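Local coordinates for protein beta-galactosidase/beta-glucuronidase (Faecalibacterium prausnitzii L2-6, PDB 6MVF) that binds flavin mononucleotide and acts as a beta-glucuronidase of glycoside hydrolase family 2 in a human gut bacterium, at residues A171-D176 against D268-N273. Numbering follows the deposited sequence.
Sequences AHFDLD and DEIYAN. With FMN (flavin mononucleotide), chain G.
Phe173 and Asp268 carry most of the buried surface, with Ile270 adding a smaller share. The polar link is a single hydrogen bond, Phe173 N to Asp268 OD2 at 2.8 Å; it reaches the carboxylate on its anti side, a little out of its plane. Asp268 holds CG anti to its own nitrogen (chi1 -153°), which sends the carboxylate across to the other strand. There its rotation is further fixed, since Asp268 OD1 accepts Glu269 N at 2.8 Å and OD2 also forms a salt bridge with Arg25. With these partners the buried acid is probably ionised. Beside it, the Phe173 ring is tilted 39° from the carboxylate plane and receives Ile270 over one face: Ile270 CD1 lies 4.0 Å from the centroid of the Phe173 ring, 25° off the normal, a CH-pi contact displaced toward CG. One residue along, the Asp174 side chain leaves the interface, and Asp174 OD2 accepts FMN N3 at 2.9 Å. The contact thus lies next to the flavin site, through Asp174. Strand 172-173 pairs antiparallel with 195-204, and 265-274, outermost in its sheet, with 254-262; the two sheets pack face to face in the immunoglobulin-like beta-sandwich domain of family 2 glycosidases.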
ATOM      1  N   ALA A 171       3.388  36.024   4.242  1.00 30.14           N
ATOM      2  CA  ALA A 171       4.053  36.018   2.948  1.00 31.69           C
ATOM      3  C   ALA A 171       3.934  34.613   2.362  1.00 33.57           C
ATOM      4  O   ALA A 171       4.330  33.633   3.003  1.00 30.19           O
ATOM      5  CB  ALA A 171       5.516  36.442   3.079  1.00 26.80           C
ATOM      6  N   HIS A 172       3.388  34.521   1.150  1.00 28.60           N
ATOM      7  CA  HIS A 172       3.020  33.258   0.530  1.00 31.48           C
ATOM      8  C   HIS A 172       2.781  33.507  -0.951  1.00 31.80           C
ATOM      9  O   HIS A 172       2.422  34.613  -1.355  1.00 32.68           O
ATOM     10  CB  HIS A 172       1.758  32.653   1.174  1.00 24.94           C
ATOM     11  CG  HIS A 172       0.514  33.464   0.961  1.00 28.44           C
ATOM     12  ND1 HIS A 172       0.040  34.367   1.891  1.00 31.29           N
ATOM     13  CD2 HIS A 172      -0.364  33.498  -0.071  1.00 29.26           C
ATOM     14  CE1 HIS A 172      -1.070  34.924   1.439  1.00 31.22           C
ATOM     15  NE2 HIS A 172      -1.342  34.408   0.252  1.00 25.61           N
ATOM     16  N   PHE A 173       2.953  32.454  -1.751  1.00 30.59           N
ATOM     17  CA  PHE A 173       2.649  32.532  -3.175  1.00 31.27           C
ATOM     18  C   PHE A 173       1.161  32.794  -3.417  1.00 34.88           C
ATOM     19  O   PHE A 173       0.286  32.254  -2.722  1.00 32.47           O
ATOM     20  CB  PHE A 173       3.075  31.244  -3.887  1.00 27.01           C
ATOM     21  CG  PHE A 173       4.557  30.978  -3.860  1.00 29.01           C
ATOM     22  CD1 PHE A 173       5.425  31.716  -4.667  1.00 27.54           C
ATOM     23  CD2 PHE A 173       5.080  29.950  -3.065  1.00 31.78           C
ATOM     24  CE1 PHE A 173       6.780  31.475  -4.656  1.00 27.05           C
ATOM     25  CE2 PHE A 173       6.440  29.683  -3.058  1.00 29.07           C
ATOM     26  CZ  PHE A 173       7.296  30.449  -3.851  1.00 31.16           C
ATOM     27  N   ASP A 174       0.888  33.581  -4.466  1.00 37.09           N
ATOM     28  CA  ASP A 174      -0.425  34.171  -4.716  1.00 34.84           C
ATOM     29  C   ASP A 174      -1.504  33.108  -4.854  1.00 36.20           C
ATOM     30  O   ASP A 174      -1.399  32.203  -5.689  1.00 31.14           O
ATOM     31  CB  ASP A 174      -0.360  35.038  -5.980  1.00 39.37           C
ATOM     32  CG  ASP A 174      -1.533  36.025  -6.103  1.00 42.23           C
ATOM     33  OD1 ASP A 174      -2.505  35.930  -5.327  1.00 49.22           O
ATOM     34  OD2 ASP A 174      -1.479  36.914  -6.982  1.00 50.69           O
ATOM     35  N   LEU A 175      -2.555  33.252  -4.041  1.00 35.94           N
ATOM     36  CA  LEU A 175      -3.726  32.388  -4.040  1.00 34.15           C
ATOM     37  C   LEU A 175      -4.957  33.094  -4.586  1.00 39.63           C
ATOM     38  O   LEU A 175      -6.026  32.469  -4.709  1.00 35.32           O
ATOM     39  CB  LEU A 175      -4.006  31.899  -2.613  1.00 29.47           C
ATOM     40  CG  LEU A 175      -3.033  30.861  -2.053  1.00 37.11           C
ATOM     41  CD1 LEU A 175      -2.824  30.977  -0.534  1.00 29.70           C
ATOM     42  CD2 LEU A 175      -3.571  29.500  -2.413  1.00 32.40           C
ATOM     43  N   ASP A 176      -4.827  34.378  -4.925  1.00 40.66           N
ATOM     44  CA  ASP A 176      -5.958  35.275  -5.153  1.00 43.33           C
ATOM     45  C   ASP A 176      -6.198  35.603  -6.610  1.00 32.64           C
ATOM     46  O   ASP A 176      -7.124  36.355  -6.902  1.00 41.94           O
ATOM     47  CB  ASP A 176      -5.761  36.595  -4.390  1.00 28.16           C
ATOM     48  CG  ASP A 176      -6.103  36.468  -2.934  1.00 42.14           C
ATOM     49  OD1 ASP A 176      -7.190  35.920  -2.631  1.00 47.00           O
ATOM     50  OD2 ASP A 176      -5.284  36.896  -2.093  1.00 45.51           O
ATOM     51  N   ASP A 268       6.883  29.150   2.128  1.00 29.26           N
ATOM     52  CA  ASP A 268       5.908  28.609   1.198  1.00 27.89           C
ATOM     53  C   ASP A 268       6.614  27.783   0.123  1.00 31.28           C
ATOM     54  O   ASP A 268       7.807  27.963  -0.152  1.00 27.53           O
ATOM     55  CB  ASP A 268       5.060  29.730   0.579  1.00 27.17           C
ATOM     56  CG  ASP A 268       3.689  29.239   0.159  1.00 34.17           C
ATOM     57  OD1 ASP A 268       3.410  28.028   0.344  1.00 27.10           O
ATOM     58  OD2 ASP A 268       2.888  30.055  -0.341  1.00 35.87           O
ATOM     59  N   GLU A 269       5.857  26.862  -0.483  1.00 28.82           N
ATOM     60  CA  GLU A 269       6.394  25.958  -1.498  1.00 27.77           C
ATOM     61  C   GLU A 269       5.277  25.529  -2.434  1.00 26.75           C
ATOM     62  O   GLU A 269       4.263  24.991  -1.978  1.00 30.57           O
ATOM     63  CB  GLU A 269       7.048  24.739  -0.842  1.00 35.19           C
ATOM     64  CG  GLU A 269       7.540  23.638  -1.784  1.00 37.98           C
ATOM     65  CD  GLU A 269       8.102  22.427  -1.002  1.00 53.32           C
ATOM     66  OE1 GLU A 269       9.346  22.382  -0.767  1.00 35.33           O
ATOM     67  OE2 GLU A 269       7.281  21.542  -0.605  1.00 53.97           O
ATOM     68  N   ILE A 270       5.462  25.773  -3.733  1.00 23.30           N
ATOM     69  CA  ILE A 270       4.548  25.311  -4.766  1.00 26.67           C
ATOM     70  C   ILE A 270       5.357  24.640  -5.869  1.00 31.01           C
ATOM     71  O   ILE A 270       6.573  24.817  -5.982  1.00 28.95           O
ATOM     72  CB  ILE A 270       3.690  26.445  -5.349  1.00 24.75           C
ATOM     73  CG1 ILE A 270       4.587  27.491  -6.007  1.00 26.34           C
ATOM     74  CG2 ILE A 270       2.803  27.050  -4.275  1.00 25.52           C
ATOM     75  CD1 ILE A 270       3.819  28.637  -6.612  1.00 29.31           C
ATOM     76  N   TYR A 271       4.667  23.856  -6.692  1.00 29.65           N
ATOM     77  CA  TYR A 271       5.370  23.107  -7.715  1.00 31.73           C
ATOM     78  C   TYR A 271       4.452  22.838  -8.901  1.00 34.65           C
ATOM     79  O   TYR A 271       3.239  23.048  -8.847  1.00 35.63           O
ATOM     80  CB  TYR A 271       5.954  21.806  -7.145  1.00 39.40           C
ATOM     81  CG  TYR A 271       4.941  20.844  -6.589  1.00 39.09           C
ATOM     82  CD1 TYR A 271       4.692  20.784  -5.219  1.00 41.18           C
ATOM     83  CD2 TYR A 271       4.236  19.978  -7.433  1.00 48.78           C
ATOM     84  CE1 TYR A 271       3.761  19.891  -4.701  1.00 53.62           C
ATOM     85  CE2 TYR A 271       3.297  19.081  -6.928  1.00 50.36           C
ATOM     86  CZ  TYR A 271       3.066  19.040  -5.561  1.00 57.54           C
ATOM     87  OH  TYR A 271       2.138  18.148  -5.059  1.00 64.60           O
ATOM     88  N   ALA A 272       5.061  22.362  -9.984  1.00 27.98           N
ATOM     89  CA  ALA A 272       4.369  22.206 -11.250  1.00 31.76           C
ATOM     90  C   ALA A 272       5.086  21.158 -12.092  1.00 32.59           C
ATOM     91  O   ALA A 272       6.311  21.208 -12.248  1.00 31.17           O
ATOM     92  CB  ALA A 272       4.306  23.542 -12.001  1.00 28.49           C
ATOM     93  N   ASN A 273       4.317  20.222 -12.637  1.00 29.11           N
ATOM     94  CA  ASN A 273       4.817  19.281 -13.624  1.00 27.27           C
ATOM     95  C   ASN A 273       4.676  19.899 -15.011  1.00 34.99           C
ATOM     96  O   ASN A 273       3.617  20.448 -15.355  1.00 35.60           O
ATOM     97  CB  ASN A 273       4.065  17.959 -13.524  1.00 21.54           C
ATOM     98  CG  ASN A 273       4.250  17.296 -12.165  1.00 33.88           C
ATOM     99  OD1 ASN A 273       5.165  17.638 -11.414  1.00 30.02           O
ATOM    100  ND2 ASN A 273       3.400  16.330 -11.856  1.00 44.60           N
TER
HETATM  101  N1  FMN G 801      -0.585  37.846 -11.572  1.00 47.93           N
HETATM  102  C2  FMN G 801      -0.687  37.630 -10.259  1.00 55.69           C
HETATM  103  O2  FMN G 801      -0.693  38.563  -9.454  1.00 51.89           O
HETATM  104  N3  FMN G 801      -0.807  36.427  -9.742  1.00 54.37           N
HETATM  105  C4  FMN G 801      -0.816  35.347 -10.460  1.00 46.26           C
HETATM  106  O4  FMN G 801      -0.928  34.234  -9.971  1.00 47.31           O
HETATM  107  C4A FMN G 801      -0.694  35.500 -11.868  1.00 44.32           C
HETATM  108  N5  FMN G 801      -0.719  34.418 -12.594  1.00 50.25           N
HETATM  109  C5A FMN G 801      -0.614  34.484 -13.905  1.00 56.99           C
HETATM  110  C6  FMN G 801      -0.636  33.324 -14.635  1.00 50.97           C
HETATM  111  C7  FMN G 801      -0.521  33.367 -15.979  1.00 52.24           C
HETATM  112  C7M FMN G 801      -0.551  32.110 -16.758  1.00 47.16           C
HETATM  113  C8  FMN G 801      -0.398  34.655 -16.647  1.00 58.17           C
HETATM  114  C8M FMN G 801      -0.291  34.713 -18.130  1.00 46.27           C
HETATM  115  C9  FMN G 801      -0.373  35.818 -15.908  1.00 58.86           C
HETATM  116  C9A FMN G 801      -0.470  35.783 -14.551  1.00 54.27           C
HETATM  117  N10 FMN G 801      -0.477  36.952 -13.806  1.00 55.32           N
HETATM  118  C10 FMN G 801      -0.581  36.833 -12.421  1.00 48.11           C
HETATM  119  C1' FMN G 801      -0.291  38.196 -14.541  1.00 62.26           C
HETATM  120  C2' FMN G 801      -1.352  39.267 -14.625  1.00 64.55           C
HETATM  121  O2' FMN G 801      -2.097  38.843 -15.738  1.00 70.41           O
HETATM  122  C3' FMN G 801      -0.799  40.625 -14.997  1.00 69.11           C
HETATM  123  O3' FMN G 801       0.585  40.661 -14.725  1.00 76.11           O
HETATM  124  C4' FMN G 801      -1.382  41.779 -14.213  1.00 75.22           C
HETATM  125  O4' FMN G 801      -1.455  41.345 -12.864  1.00 78.98           O
HETATM  126  C5' FMN G 801      -2.736  42.275 -14.725  1.00 82.10           C
HETATM  127  O5' FMN G 801      -3.807  41.704 -13.996  1.00 85.62           O
HETATM  128  P   FMN G 801      -5.318  41.731 -14.474  1.00107.55           P
HETATM  129  O1P FMN G 801      -6.042  41.773 -13.188  1.00 84.07           O
HETATM  130  O2P FMN G 801      -5.431  42.956 -15.333  1.00 94.00           O
HETATM  131  O3P FMN G 801      -5.615  40.510 -15.276  1.00 94.16           O